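Local coordinates for protein ochratoxinase (Aspergillus niger, PDB 4C65) that hydrolyses the amide bond of ochratoxin A with zinc as cofactor, releasing L-phenylalanine, and acts as a carboxypeptidase with a preference for C-terminal aromatic residues, at residues M206-V211 / S243-G248; N219-S224 / G248-M253; E264-A269 / I282-T287. One frame throughout, in Å; residues are numbered along the deposited sequence.

Contact 1: M206-V211 / S243-G248; sequences MASGGV and SAHVHG
His245, a ligand of the second zinc site, is held against the loop that follows the neighbouring strand by a hydrogen bond from its NE2 to Gly209 O (3.0 Å, N-H...O angle 159°). The acceptor lies almost in the plane of the imidazole, whereas the donor stands well above the carbonyl plane of Gly209, about 51° out of it. With CG anti to the backbone N (chi1 166°), the ring reaches across to this loop, and Met206 SD approaches the ring obliquely, 4.4 Å from its centroid. The backbones meet where strands 203-206 and 242-246 run parallel: Ala207 N donates to His245 O at 3.0 Å, and Ala207 CB presses on Val246 CG1. Beyond the end of the strand, Ser208 takes over. Its OG accepts the amide of His247 (N to OG 2.9 Å), a side-chain bond that continues the link between the two segments past the end of strand 242-246. The end of the His247 ring comes up to the loop, CD2 3.4 Å from Gly209 O near the ring plane and NE2 3.7 Å from Val211 CB, while its ND1 is hydrogen-bonded to Ser267 OG. The single carbonyl of Gly209 thus meets the edges of both imidazoles. Outside the pair, the ring of His149 stacks on His245, and Lys204 of the adjoining strand belongs to both zinc sites. Because NE2 is committed to a backbone acceptor, the ring's rotation is restrained and ND1 faces His265, consistent with ND1 being the nitrogen offered to zinc.

Contact 2: N219-S224 / G248-M253; sequences NFAQFS and GKAGIM
The first turn of helix 249-258, from its N-cap Gly248 to Gly251, packs against Asn219 and Ala221 of the long loop after barrel strand 203-206. No direct hydrogen bond joins the two segments, and the fit depends on small residues. The absence of a side chain at Gly248 leaves room for Asn219 O, which a CB directed at the loop would strike; the CA atoms of Gly248 and Asn219 come within 3.9 Å, an approach accompanied by a backbone hydrogen bond between Gly248 and nearby Pro218. Farther along, the methyl of Ala221 points at the helix and rests on the backbone at Gly251, its CB 3.8 Å from Gly251 N and 4.2 Å from Ala250 CB. The Ala250 methyl fills the ground between the two loop residues, with Asn219 O at 3.9 Å from its CB. The polar connection is made by one water. It donates to Asn219 O over 2.6 Å and accepts the amide of Ala250, with the water oxygen 2.9 Å from Ala250 N. Regular helical bonding starts at the same turn, where Ile252 N donates to Gly248 O. Arg237 of a second subunit also packs on Phe220 and Ala221. Ala250 N belongs to the first turn of the helix, where amides have no carbonyl of an earlier turn to bind, and the water supplies its acceptor. The positive end of the helix dipole would probably polarise this water and strengthen its donation to Asn219 O, so that loop and helix are coupled through solvent and methyl contacts.

Contact 3: E264-A269 / I282-T287; sequences EHVSYA and ILYVAT
Glu264 and Val285 form a parallel bridge with their CA atoms 4.9 Å apart, after which His265 N donates to Val285 O (2.8 Å, N-H...O angle 143°) and the CA-H groups of Glu264 and His265 lean on the carbonyls of Val285 and Ala286. The ring of His265 gives its ND1 hydrogen to Thr287 OG1 at 2.6 Å, with the hydroxyl tilted 19° from the ring plane. Thr287 OG1 stands between its own backbone N and carbonyl carbon (chi1 70°), which also lets it donate to Ala286 O at 2.7 Å. The two bonds in series restrain the rotation of the imidazole, and Ala286 O has a further donor in His317. Next along the chain, Val266 covers one face of Tyr284 in a CH-pi contact, its CG2 3.8 Å from the centroid and nearly on the ring normal, while Ala269 CB touches the ring edge at CE2, 4.0 Å away. Glu264 lies alongside Val285 on the same face of the sheet; in one of two modelled conformers OE2 bonds Ser243 and forms a salt bridge with Arg113, and OE1 bonds His69, partners certain for that conformer only. ND1 is spent on Thr287, which leaves NE2 as the probable zinc-binding nitrogen of His265, consistent with the histidine after the sixth barrel strand in binuclear metal-dependent amidohydrolases, whose metal ligands sit at the C-terminal ends of the strands.

How the contacts relate
The three contacts lie on the same side of the chain's centre, within the TIM-barrel domain, with centres 7 Å apart between contacts 1 and 2, 9 Å between 1 and 3, and 13 Å between 2 and 3. Contact 1 joins strands 203-206 and 242-246, contact 3 strands 262-263 and 283-285, of one parallel sheet; together they bring the zinc ligands His245 and His265 together, their rings steeply inclined to each other. Contact 2 shares Gly248 with contact 1, and their segments alternate along the chain; contact 3 follows both. Ala207 O probably accepts from Gln222 N, joining contact 1 to the loop that touches the second subunit, while Val246 O and Val266 N probably join contacts 1 and 3.

Contact 1: M206-V211 / S243-G248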
# COMPACT_ATOMS: atom_id res chain seq x y z
N MET A 206 -7.52 25.44 -12.43
CA MET A 206 -7.12 25.49 -13.82
C MET A 206 -8.39 25.19 -14.59
O MET A 206 -8.93 24.10 -14.52
CB MET A 206 -6.04 24.46 -14.10
CG MET A 206 -4.79 24.60 -13.23
SD MET A 206 -4.00 26.21 -13.31
CE MET A 206 -2.35 25.80 -12.69
N ALA A 207 -8.89 26.19 -15.30
CA ALA A 207 -10.13 26.09 -16.01
C ALA A 207 -9.91 26.12 -17.50
O ALA A 207 -10.87 26.15 -18.28
CB ALA A 207 -11.05 27.21 -15.58
N SER A 208 -8.65 26.10 -17.92
CA SER A 208 -8.31 25.88 -19.32
C SER A 208 -6.87 25.46 -19.45
O SER A 208 -6.13 25.42 -18.47
CB SER A 208 -8.61 27.14 -20.16
OG SER A 208 -7.62 28.11 -19.97
N GLY A 209 -6.46 25.15 -20.66
CA GLY A 209 -5.09 24.77 -20.93
C GLY A 209 -4.10 25.89 -20.68
O GLY A 209 -4.47 27.03 -20.45
N GLY A 210 -2.83 25.52 -20.74
CA GLY A 210 -1.73 26.43 -20.50
C GLY A 210 -1.41 27.24 -21.72
O GLY A 210 -1.73 26.84 -22.85
N VAL A 211 -0.76 28.38 -21.49
CA VAL A 211 -0.46 29.39 -22.52
C VAL A 211 0.42 28.80 -23.64
O VAL A 211 0.20 29.10 -24.82
CB VAL A 211 0.14 30.70 -21.92
CG1 VAL A 211 1.57 30.51 -21.37
CG2 VAL A 211 0.11 31.83 -22.94
N SER A 243 -10.47 31.69 -7.91
CA SER A 243 -9.81 32.32 -9.01
C SER A 243 -9.56 31.24 -10.04
O SER A 243 -9.07 30.16 -9.71
CB SER A 243 -8.47 32.91 -8.55
OG SER A 243 -7.72 33.40 -9.66
N ALA A 244 -9.85 31.57 -11.29
CA ALA A 244 -9.74 30.62 -12.38
C ALA A 244 -8.73 31.08 -13.43
O ALA A 244 -8.86 32.16 -14.00
CB ALA A 244 -11.09 30.47 -13.04
N HIS A 245 -7.72 30.23 -13.68
CA HIS A 245 -6.85 30.31 -14.83
C HIS A 245 -7.67 30.03 -16.08
O HIS A 245 -8.14 28.91 -16.27
CB HIS A 245 -5.71 29.32 -14.66
CG HIS A 245 -4.91 29.06 -15.90
ND1 HIS A 245 -3.63 29.53 -16.05
CD2 HIS A 245 -5.17 28.30 -17.00
CE1 HIS A 245 -3.14 29.12 -17.21
NE2 HIS A 245 -4.06 28.37 -17.80
N VAL A 246 -7.86 31.05 -16.92
CA VAL A 246 -8.61 30.91 -18.19
C VAL A 246 -7.97 31.64 -19.36
O VAL A 246 -7.55 32.80 -19.25
CB VAL A 246 -10.07 31.39 -18.05
CG1 VAL A 246 -10.89 30.41 -17.23
CG2 VAL A 246 -10.14 32.78 -17.43
N HIS A 247 -7.90 30.98 -20.50
CA HIS A 247 -7.45 31.63 -21.73
C HIS A 247 -8.60 31.63 -22.72
O HIS A 247 -9.20 32.68 -22.98
CB HIS A 247 -6.21 30.91 -22.30
CG HIS A 247 -4.95 31.18 -21.53
ND1 HIS A 247 -4.35 32.42 -21.50
CD2 HIS A 247 -4.19 30.38 -20.76
CE1 HIS A 247 -3.28 32.38 -20.73
NE2 HIS A 247 -3.16 31.15 -20.27
N GLY A 248 -8.91 30.46 -23.27
CA GLY A 248 -9.96 30.36 -24.27
C GLY A 248 -11.32 30.75 -23.72
O GLY A 248 -11.57 30.59 -22.53

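Contact 2: N219-S224 / G248-M253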
# COMPACT_ATOMS: atom_id res chain seq x y z
N ASN A 219 -7.22 26.91 -25.53
CA ASN A 219 -8.56 27.14 -26.07
C ASN A 219 -9.63 26.25 -25.47
O ASN A 219 -10.81 26.58 -25.57
CB ASN A 219 -8.56 26.93 -27.58
CG ASN A 219 -7.71 27.94 -28.30
OD1 ASN A 219 -7.62 29.09 -27.91
ND2 ASN A 219 -7.09 27.52 -29.37
N PHE A 220 -9.24 25.13 -24.86
CA PHE A 220 -10.21 24.18 -24.33
C PHE A 220 -10.39 24.35 -22.83
O PHE A 220 -9.44 24.63 -22.10
CB PHE A 220 -9.79 22.72 -24.61
CG PHE A 220 -9.55 22.41 -26.05
CD1 PHE A 220 -10.17 23.13 -27.07
CD2 PHE A 220 -8.70 21.35 -26.40
CE1 PHE A 220 -9.91 22.83 -28.38
CE2 PHE A 220 -8.44 21.04 -27.71
CZ PHE A 220 -9.06 21.78 -28.71
N ALA A 221 -11.62 24.19 -22.39
CA ALA A 221 -11.98 24.31 -20.99
C ALA A 221 -11.44 23.12 -20.23
O ALA A 221 -11.18 22.08 -20.82
CB ALA A 221 -13.50 24.39 -20.83
N GLN A 222 -11.25 23.28 -18.93
CA GLN A 222 -10.77 22.20 -18.05
C GLN A 222 -11.63 22.10 -16.80
O GLN A 222 -12.12 23.13 -16.32
CB GLN A 222 -9.32 22.41 -17.67
CG GLN A 222 -8.35 22.08 -18.78
CD GLN A 222 -6.91 22.14 -18.34
OE1 GLN A 222 -6.59 22.36 -17.17
NE2 GLN A 222 -6.03 21.99 -19.30
N PHE A 223 -11.77 20.87 -16.30
CA PHE A 223 -12.81 20.48 -15.33
C PHE A 223 -14.17 20.52 -16.02
O PHE A 223 -14.38 21.26 -16.96
CB PHE A 223 -12.82 21.38 -14.09
CG PHE A 223 -11.76 21.04 -13.06
CD1 PHE A 223 -11.74 19.80 -12.45
CD2 PHE A 223 -10.82 21.99 -12.66
CE1 PHE A 223 -10.80 19.51 -11.49
CE2 PHE A 223 -9.87 21.70 -11.71
CZ PHE A 223 -9.86 20.45 -11.14
N SER A 224 -15.09 19.69 -15.54
CA SER A 224 -16.47 19.74 -15.96
C SER A 224 -17.14 20.91 -15.26
O SER A 224 -16.72 21.29 -14.18
CB SER A 224 -17.19 18.44 -15.57
OG SER A 224 -17.28 18.31 -14.17
N GLY A 248 -8.91 30.46 -23.27
CA GLY A 248 -9.96 30.36 -24.27
C GLY A 248 -11.32 30.75 -23.72
O GLY A 248 -11.57 30.59 -22.53
N LYS A 249 -12.20 31.22 -24.60
CA LYS A 249 -13.55 31.61 -24.19
C LYS A 249 -14.36 30.46 -23.55
O LYS A 249 -15.09 30.69 -22.57
CB LYS A 249 -14.31 32.20 -25.37
CG LYS A 249 -15.53 32.96 -24.91
CD LYS A 249 -16.17 33.79 -26.00
CE LYS A 249 -17.55 34.24 -25.52
NZ LYS A 249 -18.17 35.15 -26.50
N ALA A 250 -14.22 29.24 -24.06
CA ALA A 250 -14.88 28.06 -23.44
C ALA A 250 -14.60 28.00 -21.93
O ALA A 250 -15.52 27.84 -21.12
CB ALA A 250 -14.44 26.77 -24.11
N GLY A 251 -13.33 28.12 -21.57
CA GLY A 251 -12.92 28.10 -20.17
C GLY A 251 -13.39 29.31 -19.39
O GLY A 251 -13.87 29.17 -18.26
N ILE A 252 -13.27 30.49 -20.00
CA ILE A 252 -13.77 31.73 -19.39
C ILE A 252 -15.24 31.61 -19.03
O ILE A 252 -15.63 31.88 -17.91
CB ILE A 252 -13.60 32.95 -20.32
CG1 ILE A 252 -12.12 33.22 -20.60
CG2 ILE A 252 -14.23 34.18 -19.70
CD1 ILE A 252 -11.87 34.29 -21.66
N MET A 253 -16.05 31.17 -19.98
CA MET A 253 -17.50 31.07 -19.76
C MET A 253 -17.85 30.00 -18.73
O MET A 253 -18.75 30.19 -17.93
CB MET A 253 -18.23 30.81 -21.07
CG MET A 253 -18.09 31.95 -22.09
SD MET A 253 -18.83 33.48 -21.52
CE MET A 253 -20.54 33.09 -21.89
O HOH W 1 -12.39 28.51 -26.25

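Contact 3: E264-A269 / I282-T287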
# COMPACT_ATOMS: atom_id res chain seq x y z
N GLU A 264 -7.96 34.86 -14.29
CA GLU A 264 -6.59 35.19 -14.63
C GLU A 264 -6.31 35.03 -16.12
O GLU A 264 -6.83 34.10 -16.74
CB GLU A 264 -5.63 34.35 -13.80
CG GLU A 264 -6.17 33.98 -12.44
CD GLU A 264 -6.20 35.24 -11.60
OE1 GLU A 264 -5.13 35.91 -11.52
OE2 GLU A 264 -7.26 35.58 -11.01
N HIS A 265 -5.47 35.91 -16.66
CA HIS A 265 -5.10 35.94 -18.06
C HIS A 265 -6.24 36.41 -18.93
O HIS A 265 -6.14 37.46 -19.58
CB HIS A 265 -4.57 34.57 -18.54
CG HIS A 265 -3.71 33.88 -17.53
ND1 HIS A 265 -2.54 34.42 -17.05
CD2 HIS A 265 -3.87 32.70 -16.88
CE1 HIS A 265 -2.02 33.62 -16.15
NE2 HIS A 265 -2.80 32.56 -16.04
N VAL A 266 -7.31 35.62 -18.97
CA VAL A 266 -8.54 35.97 -19.65
C VAL A 266 -8.30 36.37 -21.09
O VAL A 266 -8.98 37.23 -21.63
CB VAL A 266 -9.31 37.09 -18.92
CG1 VAL A 266 -10.79 36.78 -18.93
CG2 VAL A 266 -8.87 37.25 -17.47
N SER A 267 -7.39 35.65 -21.74
CA SER A 267 -6.87 36.02 -23.05
C SER A 267 -7.90 36.19 -24.18
O SER A 267 -7.64 36.92 -25.13
CB SER A 267 -5.81 35.01 -23.49
OG SER A 267 -4.80 34.91 -22.50
N TYR A 268 -9.04 35.50 -24.11
CA TYR A 268 -10.04 35.60 -25.19
C TYR A 268 -11.33 36.25 -24.71
O TYR A 268 -12.41 35.96 -25.22
CB TYR A 268 -10.28 34.21 -25.84
CG TYR A 268 -9.12 33.77 -26.68
CD1 TYR A 268 -9.03 34.13 -28.03
CD2 TYR A 268 -8.08 33.06 -26.13
CE1 TYR A 268 -7.94 33.76 -28.80
CE2 TYR A 268 -6.98 32.70 -26.88
CZ TYR A 268 -6.92 33.05 -28.22
OH TYR A 268 -5.83 32.67 -28.94
N ALA A 269 -11.21 37.10 -23.70
CA ALA A 269 -12.35 37.90 -23.26
C ALA A 269 -12.77 38.81 -24.38
O ALA A 269 -11.94 39.49 -24.98
CB ALA A 269 -11.98 38.71 -22.04
N ILE A 282 -16.96 40.23 -11.29
CA ILE A 282 -15.85 39.32 -11.42
C ILE A 282 -14.59 40.10 -11.72
O ILE A 282 -14.58 40.95 -12.60
CB ILE A 282 -16.11 38.29 -12.52
CG1 ILE A 282 -17.45 37.57 -12.25
CG2 ILE A 282 -14.95 37.28 -12.59
CD1 ILE A 282 -17.88 36.61 -13.35
N LEU A 283 -13.52 39.79 -10.99
CA LEU A 283 -12.28 40.52 -11.10
C LEU A 283 -11.47 40.03 -12.30
O LEU A 283 -11.41 38.82 -12.55
CB LEU A 283 -11.46 40.38 -9.83
CG LEU A 283 -10.21 41.26 -9.71
CD1 LEU A 283 -10.60 42.73 -9.64
CD2 LEU A 283 -9.46 40.87 -8.47
N TYR A 284 -10.84 40.98 -13.01
CA TYR A 284 -10.00 40.71 -14.17
C TYR A 284 -8.54 40.93 -13.78
O TYR A 284 -8.15 42.04 -13.43
CB TYR A 284 -10.37 41.65 -15.31
CG TYR A 284 -9.87 41.29 -16.71
CD1 TYR A 284 -8.53 41.35 -17.05
CD2 TYR A 284 -10.77 40.96 -17.72
CE1 TYR A 284 -8.09 41.07 -18.34
CE2 TYR A 284 -10.35 40.66 -19.01
CZ TYR A 284 -9.01 40.72 -19.33
OH TYR A 284 -8.59 40.42 -20.61
N VAL A 285 -7.74 39.87 -13.88
CA VAL A 285 -6.32 39.94 -13.63
C VAL A 285 -5.58 39.47 -14.86
O VAL A 285 -5.48 38.27 -15.12
CB VAL A 285 -5.94 39.08 -12.42
CG1 VAL A 285 -4.45 39.19 -12.12
CG2 VAL A 285 -6.78 39.49 -11.22
N ALA A 286 -5.02 40.42 -15.60
CA ALA A 286 -4.49 40.13 -16.94
C ALA A 286 -3.18 39.33 -16.96
O ALA A 286 -2.99 38.50 -17.84
CB ALA A 286 -4.33 41.44 -17.71
N THR A 287 -2.31 39.57 -15.99
CA THR A 287 -0.92 39.06 -15.98
C THR A 287 -0.21 39.28 -17.31
O THR A 287 0.29 38.35 -17.92
CB THR A 287 -0.81 37.58 -15.53
OG1 THR A 287 -1.37 36.72 -16.52
CG2 THR A 287 -1.55 37.35 -14.22